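Beta-n-acetylhexosaminidase (Streptococcus pneumoniae, PDB 2YLA) probably hydrolyses terminal beta-linked N-acetylglucosamine residues from N-glycans, as a family 20 glycoside hydrolase and pneumococcal virulence factor. Local coordinates at residues W279-G284 against L326-D331. The protein carries 1 engineered substitution. Residues are numbered along the deposited sequence; the frame is centred on the assembly and turned at random.
Sequences WYYILG and LSIWAD. With NAG (2-acetamido-2-deoxy-beta-D-glucopyranose), chain E; NAG (2-acetamido-2-deoxy-beta-D-glucopyranose), chain B; MAN (alpha-D-mannopyranose), chain C.
Three backbone hydrogen bonds zip Tyr281 and Leu283 to the parallel strand 321-329: Tyr281 N donates to Ser327 O, Trp329 N to Tyr281 O (2.7 Å), and Leu283 N to Trp329 O (2.8 Å). The pairing closes a beta-alpha-beta unit through helix 294-303 and joins the short strand 281-282 to barrel strand 321-329, which also pairs with strand 10-16; side chains alternate between two environments. On one face the packing is close and apolar. Leu283 sets CD2 against Ile328 CG2 and CD1 against Ala330 CB, each at 3.8 Å, while Ile328 CD1 meets the edge of the Tyr281 ring. Branched aliphatic chains suit this layer, which helix 339-351 covers; the hydroxyl of Tyr281 is satisfied there by Glu341.

The other face turns to sugar. With CG anti to its carbonyl carbon (chi1 -56°), Trp329 swings its indole back over Tyr280 in an edge-to-face pair, planes at 55°, and NE1 sits 3.2 Å above the centre of the phenol ring. One face of the indole receives the C5-C6 side of N-acetylglucosamine E, and Tyr280 OH donates to that sugar's acetamido O7 (2.9 Å). Ile282 CD1 touches O6 of both N-acetylglucosamines, and sugar helps bury this face. The more open side is confined to partly exposed Asp331, which accepts from O4 of sugar E through OD1 (2.7 Å) and from mannose O3 through OD2 (2.7 Å). The chemistry thus divides: one side fills space with hydrocarbon, while the other offers the sugars an aromatic face, a phenol for the acetamido group and a carboxylate for hydroxyls.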
loop_
_atom_site.group_PDB
_atom_site.type_symbol
_atom_site.label_atom_id
_atom_site.label_comp_id
_atom_site.label_asym_id
_atom_site.label_seq_id
_atom_site.Cartn_x
_atom_site.Cartn_y
_atom_site.Cartn_z
ATOM N N TRP A 279 7.907 2.010 12.214
ATOM C CA TRP A 279 7.219 0.723 12.186
ATOM C C TRP A 279 7.701 -0.183 11.044
ATOM O O TRP A 279 7.122 -1.246 10.799
ATOM C CB TRP A 279 5.703 0.938 12.081
ATOM C CG TRP A 279 5.102 1.839 13.138
ATOM C CD1 TRP A 279 5.417 1.876 14.471
ATOM C CD2 TRP A 279 4.060 2.806 12.949
ATOM N NE1 TRP A 279 4.648 2.818 15.115
ATOM C CE2 TRP A 279 3.805 3.401 14.205
ATOM C CE3 TRP A 279 3.323 3.234 11.835
ATOM C CZ2 TRP A 279 2.844 4.403 14.380
ATOM C CZ3 TRP A 279 2.367 4.230 12.008
ATOM C CH2 TRP A 279 2.137 4.803 13.275
ATOM N N TYR A 280 8.763 0.240 10.360
ATOM C CA TYR A 280 9.295 -0.462 9.188
ATOM C C TYR A 280 10.026 -1.755 9.528
ATOM O O TYR A 280 10.835 -1.794 10.459
ATOM C CB TYR A 280 10.265 0.446 8.426
ATOM C CG TYR A 280 9.634 1.382 7.417
ATOM C CD1 TYR A 280 8.283 1.722 7.487
ATOM C CD2 TYR A 280 10.402 1.949 6.406
ATOM C CE1 TYR A 280 7.713 2.589 6.566
ATOM C CE2 TYR A 280 9.840 2.818 5.481
ATOM C CZ TYR A 280 8.495 3.129 5.566
ATOM O OH TYR A 280 7.931 3.982 4.653
ATOM N N TYR A 281 9.742 -2.803 8.756
ATOM C CA TYR A 281 10.543 -4.023 8.787
ATOM C C TYR A 281 10.981 -4.458 7.389
ATOM O O TYR A 281 10.153 -4.715 6.513
ATOM C CB TYR A 281 9.822 -5.167 9.507
ATOM C CG TYR A 281 10.577 -6.486 9.471
ATOM C CD1 TYR A 281 11.925 -6.555 9.843
ATOM C CD2 TYR A 281 9.946 -7.663 9.069
ATOM C CE1 TYR A 281 12.626 -7.760 9.809
ATOM C CE2 TYR A 281 10.638 -8.875 9.034
ATOM C CZ TYR A 281 11.975 -8.915 9.405
ATOM O OH TYR A 281 12.665 -10.105 9.375
ATOM N N ILE A 282 12.299 -4.531 7.208
ATOM C CA ILE A 282 12.916 -5.031 5.983
ATOM C C ILE A 282 13.245 -6.502 6.195
ATOM O O ILE A 282 13.942 -6.851 7.149
ATOM C CB ILE A 282 14.217 -4.256 5.637
ATOM C CG1 ILE A 282 13.917 -2.793 5.325
ATOM C CG2 ILE A 282 14.937 -4.878 4.453
ATOM C CD1 ILE A 282 14.027 -1.877 6.517
ATOM N N LEU A 283 12.746 -7.358 5.306
ATOM C CA LEU A 283 12.939 -8.803 5.432
ATOM C C LEU A 283 14.411 -9.170 5.615
ATOM O O LEU A 283 15.266 -8.766 4.821
ATOM C CB LEU A 283 12.330 -9.542 4.234
ATOM C CG LEU A 283 10.837 -9.320 3.968
ATOM C CD1 LEU A 283 10.418 -9.989 2.673
ATOM C CD2 LEU A 283 9.976 -9.801 5.127
ATOM N N GLY A 284 14.692 -9.908 6.686
ATOM C CA GLY A 284 16.039 -10.388 6.986
ATOM C C GLY A 284 16.973 -9.349 7.576
ATOM O O GLY A 284 18.183 -9.565 7.626
ATOM N N LEU A 326 1.383 0.196 8.581
ATOM C CA LEU A 326 2.575 -0.543 8.985
ATOM C C LEU A 326 3.182 -1.198 7.746
ATOM O O LEU A 326 2.489 -1.908 7.011
ATOM C CB LEU A 326 2.206 -1.611 10.015
ATOM C CG LEU A 326 3.328 -2.311 10.782
ATOM C CD1 LEU A 326 3.486 -1.685 12.147
ATOM C CD2 LEU A 326 2.983 -3.774 10.938
ATOM N N SER A 327 4.472 -0.970 7.520
ATOM C CA SER A 327 5.083 -1.324 6.239
ATOM C C SER A 327 6.187 -2.381 6.315
ATOM O O SER A 327 7.162 -2.233 7.056
ATOM C CB SER A 327 5.590 -0.065 5.533
ATOM O OG SER A 327 4.566 0.912 5.445
ATOM N N ILE A 328 6.006 -3.441 5.528
ATOM C CA ILE A 328 6.968 -4.535 5.401
ATOM C C ILE A 328 7.666 -4.444 4.040
ATOM O O ILE A 328 7.002 -4.392 3.006
ATOM C CB ILE A 328 6.277 -5.924 5.543
ATOM C CG1 ILE A 328 5.429 -6.003 6.826
ATOM C CG2 ILE A 328 7.305 -7.063 5.462
ATOM C CD1 ILE A 328 6.218 -6.034 8.144
ATOM N N TRP A 329 8.998 -4.439 4.047
ATOM C CA TRP A 329 9.781 -4.204 2.834
ATOM C C TRP A 329 10.728 -5.347 2.486
ATOM O O TRP A 329 11.197 -6.070 3.367
ATOM C CB TRP A 329 10.576 -2.907 2.965
ATOM C CG TRP A 329 9.725 -1.724 3.272
ATOM C CD1 TRP A 329 9.476 -1.198 4.502
ATOM C CD2 TRP A 329 8.997 -0.919 2.335
ATOM N NE1 TRP A 329 8.646 -0.112 4.393
ATOM C CE2 TRP A 329 8.335 0.081 3.074
ATOM C CE3 TRP A 329 8.844 -0.944 0.942
ATOM C CZ2 TRP A 329 7.528 1.048 2.472
ATOM C CZ3 TRP A 329 8.046 0.022 0.343
ATOM C CH2 TRP A 329 7.397 1.003 1.109
ATOM N N ALA A 330 11.019 -5.485 1.194
ATOM C CA ALA A 330 11.890 -6.546 0.701
ATOM C C ALA A 330 13.066 -5.997 -0.106
ATOM O O ALA A 330 13.279 -6.391 -1.257
ATOM C CB ALA A 330 11.083 -7.540 -0.118
ATOM N N ASP A 331 13.832 -5.097 0.514
ATOM C CA ASP A 331 14.973 -4.424 -0.134
ATOM C C ASP A 331 16.000 -5.399 -0.716
ATOM O O ASP A 331 16.476 -5.206 -1.838
ATOM C CB ASP A 331 15.641 -3.439 0.830
ATOM C CG ASP A 331 14.736 -2.272 1.194
ATOM O OD1 ASP A 331 13.531 -2.496 1.430
ATOM O OD2 ASP A 331 15.233 -1.127 1.253
HETATM C C1 NAG E . 12.810 3.622 2.159
HETATM C C2 NAG E . 12.058 3.356 0.829
HETATM C C3 NAG E . 11.632 1.905 0.573
HETATM C C4 NAG E . 12.385 0.942 1.473
HETATM C C5 NAG E . 12.146 1.355 2.921
HETATM C C6 NAG E . 12.772 0.368 3.900
HETATM C C7 NAG E . 9.789 4.343 1.313
HETATM C C8 NAG E . 8.810 5.367 0.821
HETATM N N2 NAG E . 10.924 4.258 0.608
HETATM O O3 NAG E . 11.861 1.570 -0.778
HETATM O O4 NAG E . 11.943 -0.372 1.227
HETATM O O5 NAG E . 12.669 2.646 3.196
HETATM O O6 NAG E . 14.178 0.491 3.892
HETATM O O7 NAG E . 9.511 3.662 2.301
HETATM C C1 NAG B . 15.070 5.196 7.676
HETATM C C2 NAG B . 13.900 5.926 8.344
HETATM C C3 NAG B . 13.446 5.100 9.555
HETATM C C4 NAG B . 13.202 3.635 9.174
HETATM C C5 NAG B . 14.302 3.055 8.274
HETATM C C6 NAG B . 13.883 1.711 7.685
HETATM C C7 NAG B . 14.690 8.016 9.649
HETATM C C8 NAG B . 15.080 7.313 10.924
HETATM N N2 NAG B . 14.189 7.348 8.590
HETATM O O3 NAG B . 12.281 5.657 10.123
HETATM O O4 NAG B . 13.106 2.870 10.356
HETATM O O5 NAG B . 14.612 3.941 7.212
HETATM O O6 NAG B . 14.715 1.394 6.590
HETATM O O7 NAG B . 14.841 9.237 9.599
HETATM C C1 MAN C . 15.940 4.784 3.296
HETATM C C2 MAN C . 15.185 3.563 2.752
HETATM C C3 MAN C . 16.167 2.646 2.014
HETATM C C4 MAN C . 16.953 3.402 0.943
HETATM C C5 MAN C . 17.569 4.681 1.516
HETATM C C6 MAN C . 18.184 5.555 0.427
HETATM O O2 MAN C . 14.183 3.988 1.837
HETATM O O3 MAN C . 15.482 1.576 1.404
HETATM O O4 MAN C . 17.961 2.565 0.423
HETATM O O5 MAN C . 16.598 5.444 2.221
HETATM O O6 MAN C . 19.558 5.735 0.691
#